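PDB 3MMH: methionine-R-sulfoxide reductase from Neisseria meningitidis, which catalyses the reduction of free methionine-R-sulfoxide to methionine, probably by cysteine redox chemistry in a GAF-type fold. Local coordinates for residues W49-F54 and L64-F69. Residues are numbered along the deposited sequence; the frame is centred on the assembly and turned at random. Where two conformers were deposited one is given.
Sequences WFWVGF and LVLAPF. With SME (methionine sulfoxide), chain C.
The indole of W51 lies between the F69 side chain and the methyl of the bound methionine sulfoxide, one on each face. SME CE sits 3.4 Å above the ring plane, over its centre; from the opposite face F69 CB approaches toward the rim, a CH-pi contact 3.8 Å from the centroid of the W51 six-membered ring. The F69 ring runs nearly parallel to the five-membered ring of W51 (16°) but is displaced, with little of one above the other; it meets the indole mainly along NE1, CE2 and CZ2, with F69 CG only 3.3 Å from W51 CZ2. L66 CD1 lies at the indole edge, in plane, 3.8 Å from W51 CZ2. CG of W51 is anti to the backbone N (chi1 -161°), which brings the ring end up against F69 and L66 although the CB bond runs alongside. Beside this tight ring contact the hairpin backbones come close: G53 and F69 form an antiparallel non-hydrogen-bonded pair with CA atoms 3.7 Å apart. F54 makes two backbone hydrogen bonds: its N to P68 O (3.0 Å), and its O from A67 N (2.9 Å). At this end side-chain packing is looser, F54 CB and A67 CB standing 4.2 Å apart, yet it is not a solvent side: helix 32-47 packs on F54 and P68, and V33 of the second subunit also meets P68. W51 NE1 has a weak hydrogen bond to P72 O. With F69 backing the indole, the substrate methyl rests on its other face, while hydrogen bonds to V84, C85, I107 and E116 hold the ligand, consistent with W51 helping to place the sulfoxide.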
loop_
_atom_site.group_PDB
_atom_site.type_symbol
_atom_site.label_atom_id
_atom_site.label_comp_id
_atom_site.label_asym_id
_atom_site.label_seq_id
_atom_site.Cartn_x
_atom_site.Cartn_y
_atom_site.Cartn_z
ATOM N N TRP A 49 1.582 -13.086 -5.226
ATOM C CA TRP A 49 1.220 -13.619 -3.952
ATOM C C TRP A 49 -0.089 -13.025 -3.517
ATOM O O TRP A 49 -0.437 -11.907 -3.809
ATOM C CB TRP A 49 2.309 -13.308 -2.907
ATOM C CG TRP A 49 3.637 -13.929 -3.174
ATOM C CD1 TRP A 49 3.873 -15.200 -3.620
ATOM C CD2 TRP A 49 4.896 -13.305 -3.066
ATOM N NE1 TRP A 49 5.217 -15.434 -3.749
ATOM C CE2 TRP A 49 5.869 -14.297 -3.388
ATOM C CE3 TRP A 49 5.348 -12.065 -2.693
ATOM C CZ2 TRP A 49 7.244 -14.028 -3.336
ATOM C CZ3 TRP A 49 6.713 -11.826 -2.647
ATOM C CH2 TRP A 49 7.671 -12.792 -2.970
ATOM N N PHE A 50 -0.816 -13.768 -2.695
ATOM C CA PHE A 50 -2.089 -13.335 -2.115
ATOM C C PHE A 50 -1.954 -12.021 -1.319
ATOM O O PHE A 50 -2.842 -11.142 -1.434
ATOM C CB PHE A 50 -2.586 -14.440 -1.166
ATOM C CG PHE A 50 -3.880 -14.164 -0.498
ATOM C CD1 PHE A 50 -5.080 -14.092 -1.216
ATOM C CD2 PHE A 50 -3.917 -14.018 0.876
ATOM C CE1 PHE A 50 -6.291 -13.800 -0.585
ATOM C CE2 PHE A 50 -5.125 -13.749 1.512
ATOM C CZ PHE A 50 -6.271 -13.768 0.779
ATOM N N TRP A 51 -0.909 -11.862 -0.546
ATOM C CA TRP A 51 -0.683 -10.698 0.229
ATOM C C TRP A 51 0.777 -10.461 0.309
ATOM O O TRP A 51 1.567 -11.388 0.548
ATOM C CB TRP A 51 -1.289 -10.894 1.647
ATOM C CG TRP A 51 -1.554 -9.673 2.468
ATOM C CD1 TRP A 51 -2.780 -9.052 2.570
ATOM C CD2 TRP A 51 -0.633 -8.891 3.257
ATOM N NE1 TRP A 51 -2.656 -7.991 3.396
ATOM C CE2 TRP A 51 -1.366 -7.855 3.842
ATOM C CE3 TRP A 51 0.720 -9.005 3.587
ATOM C CZ2 TRP A 51 -0.816 -6.917 4.694
ATOM C CZ3 TRP A 51 1.299 -8.087 4.402
ATOM C CH2 TRP A 51 0.544 -7.037 4.952
ATOM N N VAL A 52 1.219 -9.214 0.196
ATOM C CA VAL A 52 2.621 -8.885 0.398
ATOM C C VAL A 52 2.746 -7.435 0.884
ATOM O O VAL A 52 2.130 -6.545 0.288
ATOM C CB VAL A 52 3.534 -9.149 -0.818
ATOM C CG1 VAL A 52 3.035 -8.446 -2.073
ATOM C CG2 VAL A 52 4.986 -8.864 -0.522
ATOM N N GLY A 53 3.526 -7.198 1.906
ATOM C CA GLY A 53 3.637 -5.875 2.452
ATOM C C GLY A 53 4.421 -5.800 3.695
ATOM O O GLY A 53 5.241 -6.721 3.986
ATOM N N PHE A 54 4.241 -4.754 4.465
ATOM C CA PHE A 54 5.104 -4.407 5.590
ATOM C C PHE A 54 4.314 -4.099 6.826
ATOM O O PHE A 54 3.230 -3.487 6.743
ATOM C CB PHE A 54 5.991 -3.226 5.230
ATOM C CG PHE A 54 6.901 -3.496 4.046
ATOM C CD1 PHE A 54 8.114 -4.104 4.228
ATOM C CD2 PHE A 54 6.464 -3.260 2.745
ATOM C CE1 PHE A 54 8.903 -4.377 3.108
ATOM C CE2 PHE A 54 7.257 -3.516 1.637
ATOM C CZ PHE A 54 8.473 -4.128 1.863
ATOM N N LEU A 64 3.902 -4.181 16.103
ATOM C CA LEU A 64 4.044 -3.971 14.673
ATOM C C LEU A 64 2.756 -3.302 14.180
ATOM O O LEU A 64 1.661 -3.771 14.511
ATOM C CB LEU A 64 4.254 -5.278 13.988
ATOM C CG LEU A 64 5.647 -5.929 14.160
ATOM C CD1 LEU A 64 5.668 -7.373 13.758
ATOM C CD2 LEU A 64 6.721 -5.113 13.375
ATOM N N VAL A 65 2.868 -2.253 13.377
ATOM C CA VAL A 65 1.776 -1.483 12.839
ATOM C C VAL A 65 1.779 -1.593 11.302
ATOM O O VAL A 65 2.813 -1.412 10.654
ATOM C CB VAL A 65 1.969 -0.021 13.272
ATOM C CG1 VAL A 65 0.865 0.866 12.739
ATOM C CG2 VAL A 65 1.940 0.063 14.837
ATOM N N LEU A 66 0.643 -1.885 10.706
ATOM C CA LEU A 66 0.490 -2.084 9.312
ATOM C C LEU A 66 0.964 -0.899 8.527
ATOM O O LEU A 66 0.636 0.245 8.839
ATOM C CB LEU A 66 -0.993 -2.357 9.000
ATOM C CG LEU A 66 -1.386 -2.704 7.547
ATOM C CD1 LEU A 66 -0.684 -3.968 7.103
ATOM C CD2 LEU A 66 -2.947 -2.813 7.589
ATOM N N ALA A 67 1.731 -1.136 7.475
ATOM C CA ALA A 67 2.329 -0.150 6.591
ATOM C C ALA A 67 1.859 -0.473 5.172
ATOM O O ALA A 67 0.933 -1.259 4.998
ATOM C CB ALA A 67 3.818 -0.048 6.859
ATOM N N PRO A 68 2.524 -0.013 4.095
ATOM C CA PRO A 68 2.035 -0.378 2.754
ATOM C C PRO A 68 1.987 -1.880 2.509
ATOM O O PRO A 68 2.883 -2.609 2.937
ATOM C CB PRO A 68 2.976 0.360 1.841
ATOM C CG PRO A 68 3.369 1.597 2.579
ATOM C CD PRO A 68 3.512 1.086 4.018
ATOM N N PHE A 69 1.018 -2.302 1.705
ATOM C CA PHE A 69 0.844 -3.688 1.326
ATOM C C PHE A 69 -0.084 -3.786 0.128
ATOM O O PHE A 69 -0.846 -2.850 -0.147
ATOM C CB PHE A 69 0.293 -4.515 2.468
ATOM C CG PHE A 69 -1.198 -4.214 2.811
ATOM C CD1 PHE A 69 -1.532 -3.208 3.657
ATOM C CD2 PHE A 69 -2.161 -4.988 2.212
ATOM C CE1 PHE A 69 -2.869 -2.982 3.959
ATOM C CE2 PHE A 69 -3.527 -4.758 2.535
ATOM C CZ PHE A 69 -3.837 -3.771 3.407
HETATM N N SME C . -0.030 -13.994 9.437
HETATM C CA SME C . 0.653 -12.894 10.157
HETATM C CB SME C . -0.240 -11.649 10.344
HETATM C CG SME C . -0.252 -10.657 9.170
HETATM S S SME C . -1.292 -11.166 7.861
HETATM O OE SME C . -1.298 -12.547 7.416
HETATM C CE SME C . -0.982 -9.890 6.713
HETATM C C SME C . 1.214 -13.391 11.461
HETATM O O SME C . 1.898 -12.603 12.128
HETATM O OXT SME C . 0.997 -14.613 11.816
#